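Local coordinates for cellulose biosynthesis protein BcsG (PDB 5OLT) that is required for bacterial cellulose biosynthesis and is represented here by its zinc-binding extramembrane domain, of the alkaline phosphatase family, at residues 171-177 and 193-198; 141-147 and 209-215; 82-87 and 242-246. All blocks are in the same frame, centred on the assembly; numbering follows the deposited sequence.

Overall arrangement
The three contacts differ in depth around a seven-stranded mixed sheet. Interaction 2, buried in that sheet, pairs an edge strand, 142-147, with strand 210-216. Interaction 1, its centre about 13 Å away, lies at the surface and sets the loop 171-177 against helix 191-203; it touches interaction 2 through Met171 and Gln173 on the backbone of strand 142-147 and Val194 and Trp198 on Met146. Interaction 3, partly buried, joins the chain before strand 90-96 to helix 234-255, its centre about 20 Å from that of interaction 1; Leu195 and Leu245 link the two. In sequence, 82-87 and 242-246 enclose interaction 2, which encloses interaction 1. Strand 210-216 ends near the zinc ion.

Interaction 1. Residues 171-177 and 193-198; sequences MNQSGLP and AVLNRW
Leu176 and Ala193, with CA atoms 6.6 Å apart, mark where the irregular segment 171-177, folded into a type II beta turn from Gln173 to Leu176, runs close to helix 191-203. Arg197 reaches over from the helix, nearly straight as far as CD and then bent at chi3 (-67°), which brings its guanidinium against the turn. NH1 and NH2 grip Ser174 O end-on, each at 2.8 Å, and this oxygen lies in the guanidinium plane. NH1 also donates to Asn172 O at 2.9 Å, arriving from above that carbonyl's plane, so three bonds fix the rotation of the group. Leu176 CD2 sits over the centre of one guanidinium face, 3.7 Å from Arg197 CZ. The acceptor loop is itself braced by an Asx turn: Asn172 OD1 takes a bond from Ser174 N (2.9 Å) and a second from Ser174 OG. In the fold, this loop leads from helix 156-162 into the small two-stranded hairpin beginning at strand 178-181. Further apolar packing joins the loop to the helix where Leu176 CD1 meets Val194 CG2 at 3.8 Å. Pro177 lays CD against Ala193 CB at 3.6 Å.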
loop_
_atom_site.group_PDB
_atom_site.type_symbol
_atom_site.label_atom_id
_atom_site.label_comp_id
_atom_site.label_asym_id
_atom_site.label_seq_id
_atom_site.Cartn_x
_atom_site.Cartn_y
_atom_site.Cartn_z
ATOM N N MET A 171 -4.936 15.606 -11.264
ATOM C CA MET A 171 -6.277 16.187 -11.205
ATOM C C MET A 171 -6.206 17.632 -10.726
ATOM O O MET A 171 -5.320 18.011 -9.946
ATOM C CB MET A 171 -7.213 15.361 -10.329
ATOM C CG MET A 171 -7.606 14.046 -10.983
ATOM S SD MET A 171 -8.826 13.075 -10.083
ATOM C CE MET A 171 -10.099 14.304 -9.739
ATOM N N ASN A 172 -7.116 18.446 -11.254
ATOM C CA ASN A 172 -7.164 19.868 -10.948
ATOM C C ASN A 172 -7.122 20.135 -9.429
ATOM O O ASN A 172 -7.938 19.594 -8.685
ATOM C CB ASN A 172 -8.447 20.455 -11.536
ATOM C CG ASN A 172 -8.609 21.940 -11.233
ATOM O OD1 ASN A 172 -7.630 22.688 -11.180
ATOM N ND2 ASN A 172 -9.862 22.373 -11.045
ATOM N N GLN A 173 -6.195 20.990 -9.027
ATOM C CA GLN A 173 -6.038 21.421 -7.647
ATOM C C GLN A 173 -6.454 22.884 -7.418
ATOM O O GLN A 173 -6.392 23.369 -6.290
ATOM C CB GLN A 173 -4.579 21.225 -7.237
ATOM C CG GLN A 173 -4.205 19.739 -7.170
ATOM C CD GLN A 173 -2.745 19.519 -6.866
ATOM O OE1 GLN A 173 -1.880 20.293 -7.281
ATOM N NE2 GLN A 173 -2.451 18.417 -6.197
ATOM N N SER A 174 -6.860 23.592 -8.481
ATOM C CA SER A 174 -7.266 25.005 -8.337
ATOM C C SER A 174 -8.446 25.115 -7.395
ATOM O O SER A 174 -9.383 24.306 -7.477
ATOM C CB SER A 174 -7.696 25.612 -9.686
ATOM O OG SER A 174 -6.664 25.513 -10.636
ATOM N N GLY A 175 -8.421 26.121 -6.515
ATOM C CA GLY A 175 -9.562 26.380 -5.651
ATOM C C GLY A 175 -9.628 25.507 -4.409
ATOM O O GLY A 175 -10.531 25.671 -3.609
ATOM N N LEU A 176 -8.698 24.565 -4.249
ATOM C CA LEU A 176 -8.722 23.744 -3.042
ATOM C C LEU A 176 -8.201 24.503 -1.833
ATOM O O LEU A 176 -7.258 25.248 -1.961
ATOM C CB LEU A 176 -7.874 22.491 -3.231
ATOM C CG LEU A 176 -8.374 21.449 -4.235
ATOM C CD1 LEU A 176 -7.274 20.417 -4.391
ATOM C CD2 LEU A 176 -9.675 20.813 -3.751
ATOM N N PRO A 177 -8.815 24.293 -0.648
ATOM C CA PRO A 177 -8.267 24.938 0.536
ATOM C C PRO A 177 -6.948 24.302 0.970
ATOM O O PRO A 177 -6.717 23.107 0.760
ATOM C CB PRO A 177 -9.348 24.740 1.602
ATOM C CG PRO A 177 -10.206 23.644 1.120
ATOM C CD PRO A 177 -9.995 23.461 -0.338
ATOM N N ALA A 193 -11.453 17.956 1.092
ATOM C CA ALA A 193 -11.782 18.738 -0.121
ATOM C C ALA A 193 -11.336 18.027 -1.399
ATOM O O ALA A 193 -12.080 17.988 -2.382
ATOM C CB ALA A 193 -11.173 20.120 -0.048
ATOM N N VAL A 194 -10.134 17.433 -1.378
ATOM C CA VAL A 194 -9.654 16.670 -2.528
ATOM C C VAL A 194 -10.602 15.486 -2.804
ATOM O O VAL A 194 -10.962 15.224 -3.957
ATOM C CB VAL A 194 -8.220 16.138 -2.277
ATOM C CG1 VAL A 194 -7.785 15.207 -3.395
ATOM C CG2 VAL A 194 -7.217 17.287 -2.179
ATOM N N LEU A 195 -11.014 14.774 -1.753
ATOM C CA LEU A 195 -11.843 13.574 -1.912
ATOM C C LEU A 195 -13.245 13.972 -2.376
ATOM O O LEU A 195 -13.827 13.265 -3.186
ATOM C CB LEU A 195 -11.908 12.775 -0.603
ATOM C CG LEU A 195 -10.608 12.025 -0.319
ATOM C CD1 LEU A 195 -10.548 11.672 1.177
ATOM C CD2 LEU A 195 -10.524 10.755 -1.187
ATOM N N ASN A 196 -13.784 15.063 -1.848
ATOM C CA ASN A 196 -15.119 15.501 -2.284
ATOM C C ASN A 196 -15.128 15.939 -3.750
ATOM O O ASN A 196 -16.115 15.688 -4.471
ATOM C CB ASN A 196 -15.645 16.589 -1.379
ATOM C CG ASN A 196 -16.283 16.020 -0.126
ATOM O OD1 ASN A 196 -16.811 14.900 -0.120
ATOM N ND2 ASN A 196 -16.261 16.798 0.942
ATOM N N ARG A 197 -14.044 16.557 -4.194
ATOM C CA ARG A 197 -13.898 16.928 -5.605
ATOM C C ARG A 197 -13.860 15.668 -6.469
ATOM O O ARG A 197 -14.499 15.574 -7.513
ATOM C CB ARG A 197 -12.651 17.803 -5.805
ATOM C CG ARG A 197 -12.367 18.067 -7.287
ATOM C CD ARG A 197 -11.283 19.108 -7.473
ATOM N NE ARG A 197 -11.731 20.436 -7.019
ATOM C CZ ARG A 197 -11.025 21.557 -7.133
ATOM N NH1 ARG A 197 -9.826 21.552 -7.704
ATOM N NH2 ARG A 197 -11.550 22.706 -6.691
ATOM N N TRP A 198 -13.122 14.646 -6.021
ATOM C CA TRP A 198 -13.093 13.374 -6.715
ATOM C C TRP A 198 -14.503 12.757 -6.809
ATOM O O TRP A 198 -14.920 12.284 -7.878
ATOM C CB TRP A 198 -12.134 12.431 -5.962
ATOM C CG TRP A 198 -12.115 11.036 -6.472
ATOM C CD1 TRP A 198 -11.370 10.565 -7.510
ATOM C CD2 TRP A 198 -12.895 9.937 -6.007
ATOM N NE1 TRP A 198 -11.632 9.245 -7.726
ATOM C CE2 TRP A 198 -12.569 8.819 -6.820
ATOM C CE3 TRP A 198 -13.829 9.776 -4.974
ATOM C CZ2 TRP A 198 -13.138 7.561 -6.626
ATOM C CZ3 TRP A 198 -14.412 8.531 -4.799
ATOM C CH2 TRP A 198 -14.069 7.441 -5.629
#

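Interaction 2. Residues 141-147 and 209-215; sequences FTQHLMM and RSATFFN
Arg209 and Phe141 open the pairing of two parallel strands whose short axes run 15° apart. Arg209 CG stands between its own backbone N and carbonyl carbon (chi1 57°), and this carries CD over the centre of the Phe141 ring, 3.7 Å from the ring centroid, a CH-pi contact. The guanidinium carbon lies farther off, where a cation-pi attraction is at most weak. Arg209 O accepts from Thr142 N at 3.0 Å and from a water as well. Ser210 directs its hydroxyl out of the pair, to Asp60. Ala211 bonds with both its N and its O to strand 142-147, straddling Gln143: its N donates to Thr142 O at 2.7 Å, and its O receives His144 N. Thr212 OG1 lies 3.4 Å from His144 CB and takes a hydrogen bond from Trp198 of helix 191-203. Phe213 repeats the Ala211 pattern, its N bonded to His144 O and its O to Met146 N, while Leu145 CD1 meets the edge of its ring 3.6 Å from CD2. On the other face of the sheet, Met146 CE lies over the Phe214 ring, offset toward the rim and 3.8 Å from the ring centroid; SD stays higher above that face, in a Met-aromatic contact. Asn215 N closes the ladder on Met146 O at 3.0 Å, and its ND2 binds Glu266, a zinc ligand. The regular parallel ladder belongs to the alkaline phosphatase-type alpha/beta core, and it ends beside the metal site, with the Asn215 side chain about 6 Å from the zinc ion.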
loop_
_atom_site.group_PDB
_atom_site.type_symbol
_atom_site.label_atom_id
_atom_site.label_comp_id
_atom_site.label_asym_id
_atom_site.label_seq_id
_atom_site.Cartn_x
_atom_site.Cartn_y
_atom_site.Cartn_z
ATOM N N PHE A 141 -11.058 0.571 -17.139
ATOM C CA PHE A 141 -11.082 1.516 -16.024
ATOM C C PHE A 141 -10.330 2.796 -16.397
ATOM O O PHE A 141 -9.122 2.747 -16.710
ATOM C CB PHE A 141 -10.427 0.931 -14.765
ATOM C CG PHE A 141 -11.192 -0.195 -14.119
ATOM C CD1 PHE A 141 -11.227 -1.478 -14.686
ATOM C CD2 PHE A 141 -11.848 0.013 -12.895
ATOM C CE1 PHE A 141 -11.906 -2.521 -14.067
ATOM C CE2 PHE A 141 -12.537 -1.038 -12.285
ATOM C CZ PHE A 141 -12.577 -2.303 -12.871
ATOM N N THR A 142 -11.010 3.931 -16.320
ATOM C CA THR A 142 -10.410 5.240 -16.527
ATOM C C THR A 142 -9.374 5.458 -15.414
ATOM O O THR A 142 -9.673 5.197 -14.253
ATOM C CB THR A 142 -11.529 6.290 -16.457
ATOM O OG1 THR A 142 -12.439 6.046 -17.538
ATOM C CG2 THR A 142 -11.007 7.713 -16.613
ATOM N N GLN A 143 -8.197 5.951 -15.753
ATOM C CA GLN A 143 -7.118 6.159 -14.792
ATOM C C GLN A 143 -7.068 7.602 -14.343
ATOM O O GLN A 143 -7.203 8.528 -15.140
ATOM C CB GLN A 143 -5.802 5.766 -15.480
ATOM C CG GLN A 143 -4.556 5.786 -14.617
ATOM C CD GLN A 143 -3.352 5.373 -15.453
ATOM O OE1 GLN A 143 -2.590 6.224 -15.961
ATOM N NE2 GLN A 143 -3.206 4.076 -15.650
ATOM N N HIS A 144 -6.916 7.811 -13.031
ATOM C CA HIS A 144 -6.814 9.157 -12.475
ATOM C C HIS A 144 -5.650 9.199 -11.508
ATOM O O HIS A 144 -5.394 8.228 -10.781
ATOM C CB HIS A 144 -8.088 9.603 -11.727
ATOM C CG HIS A 144 -9.319 9.690 -12.583
ATOM N ND1 HIS A 144 -9.492 10.669 -13.533
ATOM C CD2 HIS A 144 -10.474 8.979 -12.562
ATOM C CE1 HIS A 144 -10.680 10.529 -14.098
ATOM N NE2 HIS A 144 -11.291 9.502 -13.536
ATOM N N LEU A 145 -4.989 10.342 -11.486
ATOM C CA LEU A 145 -3.925 10.625 -10.531
ATOM C C LEU A 145 -4.337 11.870 -9.778
ATOM O O LEU A 145 -4.631 12.884 -10.379
ATOM C CB LEU A 145 -2.644 10.871 -11.310
ATOM C CG LEU A 145 -1.441 11.327 -10.497
ATOM C CD1 LEU A 145 -1.050 10.255 -9.468
ATOM C CD2 LEU A 145 -0.290 11.639 -11.455
ATOM N N MET A 146 -4.282 11.768 -8.451
ATOM C CA MET A 146 -4.726 12.800 -7.563
ATOM C C MET A 146 -3.698 12.941 -6.468
ATOM O O MET A 146 -3.156 11.917 -5.989
ATOM C CB MET A 146 -6.060 12.328 -6.970
ATOM C CG MET A 146 -6.832 13.371 -6.232
ATOM S SD MET A 146 -8.569 12.873 -6.177
ATOM C CE MET A 146 -8.611 11.691 -4.855
ATOM N N MET A 147 -3.442 14.179 -6.027
ATOM C CA MET A 147 -2.546 14.370 -4.868
ATOM C C MET A 147 -3.061 15.512 -4.025
ATOM O O MET A 147 -3.802 16.391 -4.528
ATOM C CB MET A 147 -1.098 14.674 -5.305
ATOM C CG MET A 147 -0.462 13.562 -6.118
ATOM S SD MET A 147 1.305 13.767 -6.364
ATOM C CE MET A 147 1.613 12.343 -7.431
ATOM N N ARG A 209 -16.438 2.960 -14.895
ATOM C CA ARG A 209 -15.433 2.350 -14.046
ATOM C C ARG A 209 -14.153 3.130 -14.112
ATOM O O ARG A 209 -13.736 3.611 -15.164
ATOM C CB ARG A 209 -15.252 0.839 -14.238
ATOM C CG ARG A 209 -14.917 0.412 -15.608
ATOM C CD ARG A 209 -14.775 -1.092 -15.761
ATOM N NE ARG A 209 -15.837 -2.062 -15.437
ATOM C CZ ARG A 209 -16.911 -2.328 -16.188
ATOM N NH1 ARG A 209 -17.169 -1.593 -17.259
ATOM N NH2 ARG A 209 -17.750 -3.299 -15.848
ATOM N N SER A 210 -13.551 3.290 -12.946
ATOM C CA SER A 210 -12.359 4.134 -12.849
ATOM C C SER A 210 -11.457 3.620 -11.757
ATOM O O SER A 210 -11.893 2.928 -10.862
ATOM C CB SER A 210 -12.715 5.590 -12.580
ATOM O OG SER A 210 -13.200 5.775 -11.257
ATOM N N ALA A 211 -10.195 4.007 -11.846
ATOM C CA ALA A 211 -9.180 3.611 -10.865
ATOM C C ALA A 211 -8.332 4.834 -10.625
ATOM O O ALA A 211 -7.753 5.387 -11.552
ATOM C CB ALA A 211 -8.337 2.454 -11.378
ATOM N N THR A 212 -8.250 5.254 -9.364
ATOM C CA THR A 212 -7.571 6.471 -8.971
ATOM C C THR A 212 -6.455 6.156 -7.992
ATOM O O THR A 212 -6.663 5.437 -7.008
ATOM C CB THR A 212 -8.579 7.446 -8.306
ATOM O OG1 THR A 212 -9.574 7.762 -9.259
ATOM C CG2 THR A 212 -7.913 8.719 -7.860
ATOM N N PHE A 213 -5.278 6.735 -8.266
ATOM C CA PHE A 213 -4.150 6.745 -7.351
ATOM C C PHE A 213 -4.085 8.101 -6.680
ATOM O O PHE A 213 -3.948 9.138 -7.361
ATOM C CB PHE A 213 -2.854 6.466 -8.123
ATOM C CG PHE A 213 -1.640 6.403 -7.252
ATOM C CD1 PHE A 213 -1.476 5.314 -6.386
ATOM C CD2 PHE A 213 -0.682 7.403 -7.278
ATOM C CE1 PHE A 213 -0.339 5.233 -5.576
ATOM C CE2 PHE A 213 0.473 7.344 -6.437
ATOM C CZ PHE A 213 0.608 6.253 -5.585
ATOM N N PHE A 214 -4.194 8.102 -5.351
ATOM C CA PHE A 214 -4.221 9.341 -4.583
ATOM C C PHE A 214 -3.074 9.335 -3.570
ATOM O O PHE A 214 -3.043 8.445 -2.716
ATOM C CB PHE A 214 -5.593 9.438 -3.871
ATOM C CG PHE A 214 -5.787 10.625 -2.934
ATOM C CD1 PHE A 214 -5.046 11.834 -3.027
ATOM C CD2 PHE A 214 -6.763 10.531 -1.918
ATOM C CE1 PHE A 214 -5.272 12.888 -2.154
ATOM C CE2 PHE A 214 -6.990 11.608 -1.056
ATOM C CZ PHE A 214 -6.250 12.778 -1.160
ATOM N N ASN A 215 -2.134 10.291 -3.681
ATOM C CA ASN A 215 -1.011 10.350 -2.751
ATOM C C ASN A 215 -1.152 11.546 -1.802
ATOM O O ASN A 215 -1.469 12.651 -2.230
ATOM C CB ASN A 215 0.337 10.401 -3.501
ATOM C CG ASN A 215 1.498 10.369 -2.552
ATOM O OD1 ASN A 215 2.048 11.411 -2.205
ATOM N ND2 ASN A 215 1.894 9.163 -2.125
HETATM O O HOH W 1 -14.814 3.665 -17.917
#

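Interaction 3. Residues 82-87 and 242-246; sequences HPLWSH and FDELD
Phe242 stands between His82 and Trp85 in an aromatic cluster that packs the short helix around 84-87 onto helix 234-255 in the alpha/beta core. Phe242 can be followed outward from the longer helix. Its CB sits over the middle of the His82 ring, 3.4 Å from the ring centroid and 12° off the ring normal, a clear CH-pi geometry. The opposite face of the imidazole is met by Pro83 CD, toward the rim. Beyond CB, CG and CD1 run against Leu84 CD2, with CD1 at 3.8 Å, while CD2 on the other side of the ring approaches His82 CG at 4.0 Å. The Phe242 edge is turned toward the His82 face, with planes at 74°. At the tip, CE2 and CZ reach Trp85 CZ2, CZ at 3.7 Å, and here the roles reverse: the indole presents its edge to the face of Phe242, with planes at 70°. Trp85 NE1 is bonded elsewhere, to Leu79 O.

The His82 ring is fixed by bonds at both nitrogens. ND1 accepts from Leu84 N at 3.0 Å, a capping bond at the start of the short helix, which identifies NE2 as the donor. NE2 bonds to Asp243 OD1 at 2.8 Å, coming from above the carboxylate plane, and Asp243 OD2 is held in turn by Gln239. A second histidine-carboxylate pair, His87 with Asp246, involves residues with alternate conformers and an improbably short separation, so its detailed geometry is doubtful. On the side toward Leu245, Leu84 spreads its two methyls, CD2 on the Phe242 ring and CD1 4.1 Å from Leu245 CB.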
loop_
_atom_site.group_PDB
_atom_site.type_symbol
_atom_site.label_atom_id
_atom_site.label_comp_id
_atom_site.label_asym_id
_atom_site.label_seq_id
_atom_site.Cartn_x
_atom_site.Cartn_y
_atom_site.Cartn_z
ATOM N N HIS A 82 -8.675 5.097 17.212
ATOM C CA HIS A 82 -9.424 5.966 16.332
ATOM C C HIS A 82 -10.489 5.136 15.587
ATOM O O HIS A 82 -10.171 4.039 15.122
ATOM C CB HIS A 82 -8.514 6.655 15.312
ATOM C CG HIS A 82 -9.215 7.765 14.607
ATOM N ND1 HIS A 82 -10.140 7.546 13.607
ATOM C CD2 HIS A 82 -9.204 9.109 14.832
ATOM C CE1 HIS A 82 -10.657 8.712 13.237
ATOM N NE2 HIS A 82 -10.091 9.676 13.957
ATOM N N PRO A 83 -11.737 5.645 15.477
ATOM C CA PRO A 83 -12.801 4.887 14.832
ATOM C C PRO A 83 -12.489 4.453 13.400
ATOM O O PRO A 83 -13.058 3.468 12.952
ATOM C CB PRO A 83 -14.001 5.855 14.824
ATOM C CG PRO A 83 -13.698 6.899 15.836
ATOM C CD PRO A 83 -12.229 6.891 16.120
ATOM N N LEU A 84 -11.588 5.134 12.686
ATOM C CA LEU A 84 -11.277 4.762 11.288
ATOM C C LEU A 84 -10.909 3.283 11.191
ATOM O O LEU A 84 -11.366 2.595 10.273
ATOM C CB LEU A 84 -10.121 5.623 10.742
ATOM C CG LEU A 84 -9.654 5.255 9.310
ATOM C CD1 LEU A 84 -10.727 5.616 8.294
ATOM C CD2 LEU A 84 -8.345 5.989 9.065
ATOM N N TRP A 85 -10.105 2.779 12.127
ATOM C CA TRP A 85 -9.601 1.418 11.994
ATOM C C TRP A 85 -10.713 0.411 12.011
ATOM O O TRP A 85 -10.610 -0.595 11.344
ATOM C CB TRP A 85 -8.527 1.056 13.043
ATOM C CG TRP A 85 -7.469 2.108 13.112
ATOM C CD1 TRP A 85 -7.175 2.902 14.194
ATOM C CD2 TRP A 85 -6.582 2.509 12.062
ATOM N NE1 TRP A 85 -6.177 3.774 13.875
ATOM C CE2 TRP A 85 -5.777 3.549 12.583
ATOM C CE3 TRP A 85 -6.370 2.081 10.715
ATOM C CZ2 TRP A 85 -4.801 4.188 11.816
ATOM C CZ3 TRP A 85 -5.400 2.728 9.974
ATOM C CH2 TRP A 85 -4.639 3.768 10.529
ATOM N N SER A 86 -11.763 0.705 12.768
ATOM C CA SER A 86 -12.869 -0.205 12.894
ATOM C C SER A 86 -13.805 -0.160 11.687
ATOM O O SER A 86 -14.697 -1.018 11.589
ATOM C CB SER A 86 -13.628 0.087 14.208
ATOM O OG SER A 86 -14.349 1.292 14.092
ATOM N N HIS A 87 -13.622 0.810 10.774
ATOM C CA HIS A 87 -14.531 0.976 9.679
ATOM C C HIS A 87 -14.165 0.188 8.434
ATOM O O HIS A 87 -14.988 -0.024 7.571
ATOM C CB HIS A 87 -14.772 2.470 9.453
ATOM C CG HIS A 87 -15.466 3.122 10.618
ATOM N ND1 HIS A 87 -15.442 4.479 10.841
ATOM C CD2 HIS A 87 -16.154 2.591 11.659
ATOM C CE1 HIS A 87 -16.119 4.765 11.938
ATOM N NE2 HIS A 87 -16.539 3.634 12.467
ATOM N N PHE A 242 -7.424 11.233 9.912
ATOM C CA PHE A 242 -8.297 10.094 10.131
ATOM C C PHE A 242 -9.746 10.548 10.253
ATOM O O PHE A 242 -10.645 9.867 9.765
ATOM C CB PHE A 242 -7.872 9.303 11.368
ATOM C CG PHE A 242 -6.461 8.746 11.305
ATOM C CD1 PHE A 242 -5.773 8.593 10.106
ATOM C CD2 PHE A 242 -5.840 8.335 12.497
ATOM C CE1 PHE A 242 -4.473 8.094 10.126
ATOM C CE2 PHE A 242 -4.538 7.839 12.505
ATOM C CZ PHE A 242 -3.862 7.710 11.303
ATOM N N ASP A 243 -9.977 11.702 10.886
ATOM C CA ASP A 243 -11.336 12.266 10.937
ATOM C C ASP A 243 -11.853 12.634 9.549
ATOM O O ASP A 243 -13.041 12.381 9.244
ATOM C CB ASP A 243 -11.345 13.502 11.845
ATOM C CG ASP A 243 -11.320 13.136 13.349
ATOM O OD1 ASP A 243 -11.609 11.961 13.707
ATOM O OD2 ASP A 243 -11.015 14.066 14.151
ATOM N N GLU A 244 -10.968 13.148 8.674
ATOM C CA GLU A 244 -11.406 13.474 7.327
ATOM C C GLU A 244 -11.683 12.220 6.507
ATOM O O GLU A 244 -12.658 12.197 5.765
ATOM C CB GLU A 244 -10.416 14.394 6.634
ATOM C CG GLU A 244 -10.458 15.789 7.235
ATOM C CD GLU A 244 -9.753 16.834 6.396
ATOM O OE1 GLU A 244 -8.976 16.508 5.467
ATOM O OE2 GLU A 244 -9.979 18.042 6.699
ATOM N N LEU A 245 -10.839 11.195 6.642
ATOM C CA LEU A 245 -11.105 9.946 5.920
ATOM C C LEU A 245 -12.411 9.321 6.396
ATOM O O LEU A 245 -13.205 8.858 5.571
ATOM C CB LEU A 245 -9.942 8.968 6.080
ATOM C CG LEU A 245 -8.638 9.397 5.405
ATOM C CD1 LEU A 245 -7.549 8.390 5.771
ATOM C CD2 LEU A 245 -8.808 9.501 3.885
ATOM N N ASP A 246 -12.654 9.323 7.705
ATOM C CA ASP A 246 -13.897 8.763 8.202
ATOM C C ASP A 246 -15.109 9.539 7.733
ATOM O O ASP A 246 -16.125 8.932 7.372
ATOM C CB ASP A 246 -13.857 8.675 9.729
ATOM C CG ASP A 246 -14.621 7.492 10.253
ATOM O OD1 ASP A 246 -14.515 6.382 9.658
ATOM O OD2 ASP A 246 -15.325 7.677 11.258
#